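Local coordinates for protein archaemetzincin (Archaeoglobus fulgidus, PDB 3ZVS) that is probably a zinc-dependent metalloprotease of the M54 family, with one catalytic and one apparently structural zinc ion and a natural substrate still unknown, at residues N130-M134 / R145-S149; R47-T53 / K71-K76. All blocks are in the same frame, centred on the assembly; numbering follows the deposited sequence.

Contact 1 (N130-M134 / R145-S149). With ZN (zinc ion), chain E.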
# COMPACT_ATOMS: atom_id res chain seq x y z
N ASN A 130 -3.52 -2.71 18.48
CA ASN A 130 -4.59 -1.83 18.95
C ASN A 130 -5.67 -1.64 17.88
O ASN A 130 -5.58 -2.22 16.80
CB ASN A 130 -4.02 -0.47 19.34
CG ASN A 130 -2.96 -0.55 20.39
OD1 ASN A 130 -2.92 -1.50 21.18
ND2 ASN A 130 -2.08 0.44 20.41
N ASN A 131 -6.68 -0.83 18.19
CA ASN A 131 -7.72 -0.48 17.24
C ASN A 131 -7.09 0.53 16.32
O ASN A 131 -7.10 1.72 16.59
CB ASN A 131 -8.87 0.13 18.03
CG ASN A 131 -10.14 0.23 17.23
OD1 ASN A 131 -10.11 0.26 16.00
ND2 ASN A 131 -11.27 0.31 17.92
N CYS A 132 -6.47 0.05 15.23
CA CYS A 132 -5.46 0.81 14.52
C CYS A 132 -5.32 0.29 13.09
O CYS A 132 -5.33 -0.91 12.88
CB CYS A 132 -4.12 0.66 15.24
SG CYS A 132 -2.79 1.71 14.57
N VAL A 133 -5.06 1.22 12.15
CA VAL A 133 -4.79 0.85 10.76
C VAL A 133 -3.52 0.01 10.62
O VAL A 133 -3.39 -0.71 9.63
CB VAL A 133 -4.69 2.16 9.93
CG1 VAL A 133 -3.45 2.97 10.28
CG2 VAL A 133 -4.77 1.86 8.44
N MET A 134 -2.60 0.09 11.59
CA MET A 134 -1.40 -0.72 11.58
C MET A 134 -1.58 -2.17 12.03
O MET A 134 -0.60 -2.93 12.00
CB MET A 134 -0.25 -0.05 12.37
CG MET A 134 0.31 1.25 11.73
SD MET A 134 0.70 1.10 9.95
CE MET A 134 1.86 -0.30 9.95
N ARG A 145 -12.61 -4.61 9.36
CA ARG A 145 -12.77 -4.44 10.81
C ARG A 145 -11.82 -3.42 11.44
O ARG A 145 -12.11 -2.88 12.50
CB ARG A 145 -12.63 -5.78 11.49
CG ARG A 145 -13.89 -6.60 11.40
CD ARG A 145 -13.79 -7.84 12.27
NE ARG A 145 -12.85 -8.80 11.70
CZ ARG A 145 -13.22 -9.88 11.00
NH1 ARG A 145 -14.50 -10.12 10.76
NH2 ARG A 145 -12.30 -10.70 10.53
N LYS A 146 -10.67 -3.16 10.83
CA LYS A 146 -9.75 -2.18 11.38
C LYS A 146 -10.05 -0.78 10.87
O LYS A 146 -10.65 -0.59 9.82
CB LYS A 146 -8.31 -2.57 11.07
CG LYS A 146 -7.79 -2.22 9.67
CD LYS A 146 -6.36 -2.79 9.51
CE LYS A 146 -5.76 -2.51 8.14
NZ LYS A 146 -4.57 -3.44 7.90
N PRO A 147 -9.67 0.24 11.65
CA PRO A 147 -9.97 1.61 11.21
C PRO A 147 -8.91 2.14 10.24
O PRO A 147 -7.83 1.54 10.09
CB PRO A 147 -9.91 2.38 12.53
CG PRO A 147 -8.83 1.69 13.27
CD PRO A 147 -8.94 0.23 12.93
N VAL A 148 -9.22 3.24 9.58
CA VAL A 148 -8.28 3.91 8.70
C VAL A 148 -7.26 4.77 9.45
O VAL A 148 -6.24 5.17 8.89
CB VAL A 148 -9.04 4.77 7.63
CG1 VAL A 148 -9.67 6.00 8.29
CG2 VAL A 148 -8.12 5.19 6.49
N SER A 149 -7.54 5.05 10.72
CA SER A 149 -6.72 5.97 11.49
C SER A 149 -5.69 5.23 12.33
O SER A 149 -5.85 4.07 12.74
CB SER A 149 -7.61 6.78 12.43
OG SER A 149 -8.43 5.89 13.14
ZN ZN E . -1.34 1.60 16.43
O HOH W 1 -7.44 4.24 15.41
O HOH W 2 -12.04 -0.86 14.35
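Val133 N donates to Ser149 O across 3.0 Å, a direct backbone hydrogen bond between the two loops, the donor above the carbonyl plane. The branched side chain of Val133 sits against the backbone carbonyls of the other loop: CB is 3.2 Å from Pro147 O, CG1 lies nearest Ser149 O, and CG2 touches both the Pro147 and the Val148 carbonyl oxygens. Asn131 OD1 rests on the Pro147 ring, 3.3 Å from CD, and water 2 joins the same oxygen to Arg145 O; water 1 bridges Asn131 O and Ser149 OG. Cys132 directs its CB away from the other loop; with SG anti to the backbone N (chi1 -174°), the sulfur binds the zinc ion at 2.4 Å. Cys128, Cys151 and Cys154 complete the Cys4 site of the second zinc, which seems to be structural. Met134 N donates to Cys132 SG (3.4 Å), a second-shell bond that probably tempers the charge on the sulfur. The extended chain of Lys146 runs past Val133 O, its CE 3.3 Å from that oxygen, and NZ is held by Ser137 OG, Arg135 O and a salt bridge to Glu114. Val133 O also accepts from ND1 of the catalytic-zinc ligand His117.

Contact 2 (R47-T53 / K71-K76); sequences RRQYNST and KDIYAK. With MLI (malonate ion), chain G.
The guanidinium of Arg47 lies flat on one face of the Tyr74 ring, planes 15° apart, a cation-pi stack with CZ 3.8 Å from the ring centroid; Arg47 CD adds a CH-pi contact over the same face. At the edge of the guanidinium, in its plane, NE and NH2 both grip Gln49 OE1, at 2.9 and 3.0 Å. Gln49 NE2 donates to Asn79 O and, from above the carboxylate plane, to Asp72 OD2 (2.8 Å), which also forms a salt bridge to Arg98. An alanine in place of Arg47 would lack the guanidinium, and is likely to leave Gln49 OE1 without these two donors and that face of Tyr74 without its stacking partner. Strands 49-51 and 73-74 pair in parallel within a small three-stranded sheet, through hydrogen bonds from Tyr50 N to Asp72 O, Tyr74 N to Tyr50 O and Ser52 N to Tyr74 O. Asn51, the N-cap of helix 52-58, brings ND2 obliquely to the Tyr74 ring, its amide nearly perpendicular to it (86°), while its OD1 accepts from Cys54 N. On the Tyr50 and Ile73 face of the sheet, a malonate O8 sits at the Tyr50 ring edge, accepting from Tyr50 OH (2.5 Å) and Lys71 NZ (2.8 Å).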
# COMPACT_ATOMS: atom_id res chain seq x y z
N ARG A 47 2.88 -18.73 -10.82
CA ARG A 47 1.86 -18.31 -9.88
C ARG A 47 0.86 -17.32 -10.47
O ARG A 47 -0.21 -17.10 -9.90
CB ARG A 47 2.52 -17.69 -8.65
CG ARG A 47 3.43 -18.66 -7.93
CD ARG A 47 4.25 -17.98 -6.89
NE ARG A 47 3.35 -17.46 -5.88
CZ ARG A 47 3.44 -17.64 -4.57
NH1 ARG A 47 4.43 -18.31 -4.03
NH2 ARG A 47 2.52 -17.09 -3.79
N ARG A 48 1.23 -16.73 -11.60
CA ARG A 48 0.47 -15.66 -12.24
C ARG A 48 0.29 -14.48 -11.25
O ARG A 48 -0.75 -13.82 -11.22
CB ARG A 48 -0.84 -16.20 -12.81
CG ARG A 48 -0.55 -17.37 -13.78
CD ARG A 48 -1.63 -17.71 -14.83
NE ARG A 48 -1.21 -18.91 -15.58
CZ ARG A 48 -1.92 -19.52 -16.53
NH1 ARG A 48 -3.12 -19.07 -16.89
NH2 ARG A 48 -1.42 -20.60 -17.12
N GLN A 49 1.33 -14.25 -10.45
CA GLN A 49 1.44 -13.13 -9.51
C GLN A 49 2.78 -12.46 -9.67
O GLN A 49 3.74 -13.08 -10.15
CB GLN A 49 1.34 -13.61 -8.06
CG GLN A 49 0.09 -14.35 -7.70
CD GLN A 49 0.18 -14.95 -6.32
OE1 GLN A 49 1.05 -15.78 -6.06
NE2 GLN A 49 -0.70 -14.54 -5.41
N TYR A 50 2.87 -11.22 -9.21
CA TYR A 50 4.11 -10.46 -9.20
C TYR A 50 4.72 -10.49 -7.81
O TYR A 50 4.02 -10.45 -6.78
CB TYR A 50 3.86 -9.01 -9.66
CG TYR A 50 3.53 -8.90 -11.13
CD1 TYR A 50 2.27 -9.27 -11.61
CD2 TYR A 50 4.48 -8.43 -12.05
CE1 TYR A 50 1.95 -9.19 -12.98
CE2 TYR A 50 4.18 -8.33 -13.40
CZ TYR A 50 2.93 -8.70 -13.87
OH TYR A 50 2.65 -8.62 -15.23
N ASN A 51 6.05 -10.60 -7.75
CA ASN A 51 6.73 -10.60 -6.48
C ASN A 51 6.92 -9.18 -5.96
O ASN A 51 7.49 -8.31 -6.63
CB ASN A 51 8.08 -11.31 -6.63
CG ASN A 51 8.83 -11.37 -5.32
OD1 ASN A 51 9.46 -10.41 -4.92
ND2 ASN A 51 8.73 -12.50 -4.63
N SER A 52 6.41 -8.92 -4.75
CA SER A 52 6.46 -7.61 -4.16
C SER A 52 7.85 -7.08 -3.86
O SER A 52 8.11 -5.87 -3.99
CB SER A 52 5.61 -7.61 -2.86
OG SER A 52 6.11 -8.53 -1.90
N THR A 53 8.76 -7.99 -3.47
CA THR A 53 10.12 -7.61 -3.13
C THR A 53 10.85 -7.11 -4.38
O THR A 53 11.57 -6.12 -4.34
CB THR A 53 10.86 -8.80 -2.53
OG1 THR A 53 10.01 -9.44 -1.57
CG2 THR A 53 12.16 -8.37 -1.86
N LYS A 71 -2.38 -5.59 -9.97
CA LYS A 71 -1.96 -6.98 -10.11
C LYS A 71 -1.83 -7.61 -8.72
O LYS A 71 -1.39 -6.97 -7.77
CB LYS A 71 -0.59 -7.07 -10.81
CG LYS A 71 -0.54 -6.52 -12.22
CD LYS A 71 -1.30 -7.38 -13.23
CE LYS A 71 -1.03 -6.83 -14.62
NZ LYS A 71 -1.61 -7.74 -15.62
N ASP A 72 -2.18 -8.89 -8.63
CA ASP A 72 -1.97 -9.65 -7.39
C ASP A 72 -0.47 -9.81 -7.17
O ASP A 72 0.31 -10.14 -8.09
CB ASP A 72 -2.64 -11.04 -7.53
CG ASP A 72 -2.87 -11.75 -6.21
OD1 ASP A 72 -3.03 -11.09 -5.18
OD2 ASP A 72 -2.93 -13.01 -6.27
N ILE A 73 -0.05 -9.60 -5.92
CA ILE A 73 1.33 -9.77 -5.50
C ILE A 73 1.49 -10.75 -4.35
O ILE A 73 0.57 -11.05 -3.61
CB ILE A 73 1.97 -8.41 -5.12
CG1 ILE A 73 1.26 -7.76 -3.93
CG2 ILE A 73 1.92 -7.43 -6.34
CD1 ILE A 73 1.87 -6.46 -3.46
N TYR A 74 2.70 -11.29 -4.26
CA TYR A 74 3.09 -12.20 -3.19
C TYR A 74 4.53 -11.89 -2.79
O TYR A 74 5.23 -11.17 -3.45
CB TYR A 74 2.99 -13.67 -3.67
CG TYR A 74 4.20 -14.07 -4.50
CD1 TYR A 74 4.32 -13.67 -5.82
CD2 TYR A 74 5.21 -14.85 -3.97
CE1 TYR A 74 5.44 -14.00 -6.59
CE2 TYR A 74 6.32 -15.17 -4.71
CZ TYR A 74 6.43 -14.74 -6.01
OH TYR A 74 7.54 -15.04 -6.78
N ALA A 75 4.94 -12.41 -1.63
CA ALA A 75 6.34 -12.37 -1.20
C ALA A 75 6.68 -13.77 -0.71
O ALA A 75 5.81 -14.62 -0.54
CB ALA A 75 6.53 -11.39 -0.12
N LYS A 76 7.97 -14.04 -0.57
CA LYS A 76 8.40 -15.37 -0.20
C LYS A 76 7.61 -15.92 0.98
O LYS A 76 7.42 -15.25 1.98
CB LYS A 76 9.86 -15.33 0.20
CG LYS A 76 10.37 -16.67 0.70
CD LYS A 76 11.89 -16.68 0.85
CE LYS A 76 12.41 -15.36 1.39
NZ LYS A 76 12.14 -15.20 2.83
C1 MLI G . 1.55 -10.96 -17.37
C2 MLI G . 1.52 -10.58 -18.79
C3 MLI G . 0.31 -10.57 -16.65
O6 MLI G . 0.82 -9.59 -19.13
O7 MLI G . 2.16 -11.24 -19.64
O8 MLI G . 0.39 -9.64 -15.80
O9 MLI G . -0.75 -11.21 -16.84
O HOH W 3 9.85 -12.13 -1.82

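Contact 2 closes in the chain before contact 1 opens; their centres lie 25 Å apart, their nearest atoms about 13 Å, and they do not touch. Contact 1 lies closer to the catalytic zinc, which is bound by His117, His121 and His127: the side chain of Lys146 comes about 4 Å from that of His117 and about 7 Å from the metal, so the loops of the second zinc adjoin the helix 104-122 that carries the HExxH motif. In contact 2, the side chain of Ile73 is about 7 Å from that of Glu118, the inferred proton acceptor. A malonate ion lies about 6 Å from the side chain of Lys146, and a different one is held at contact 2.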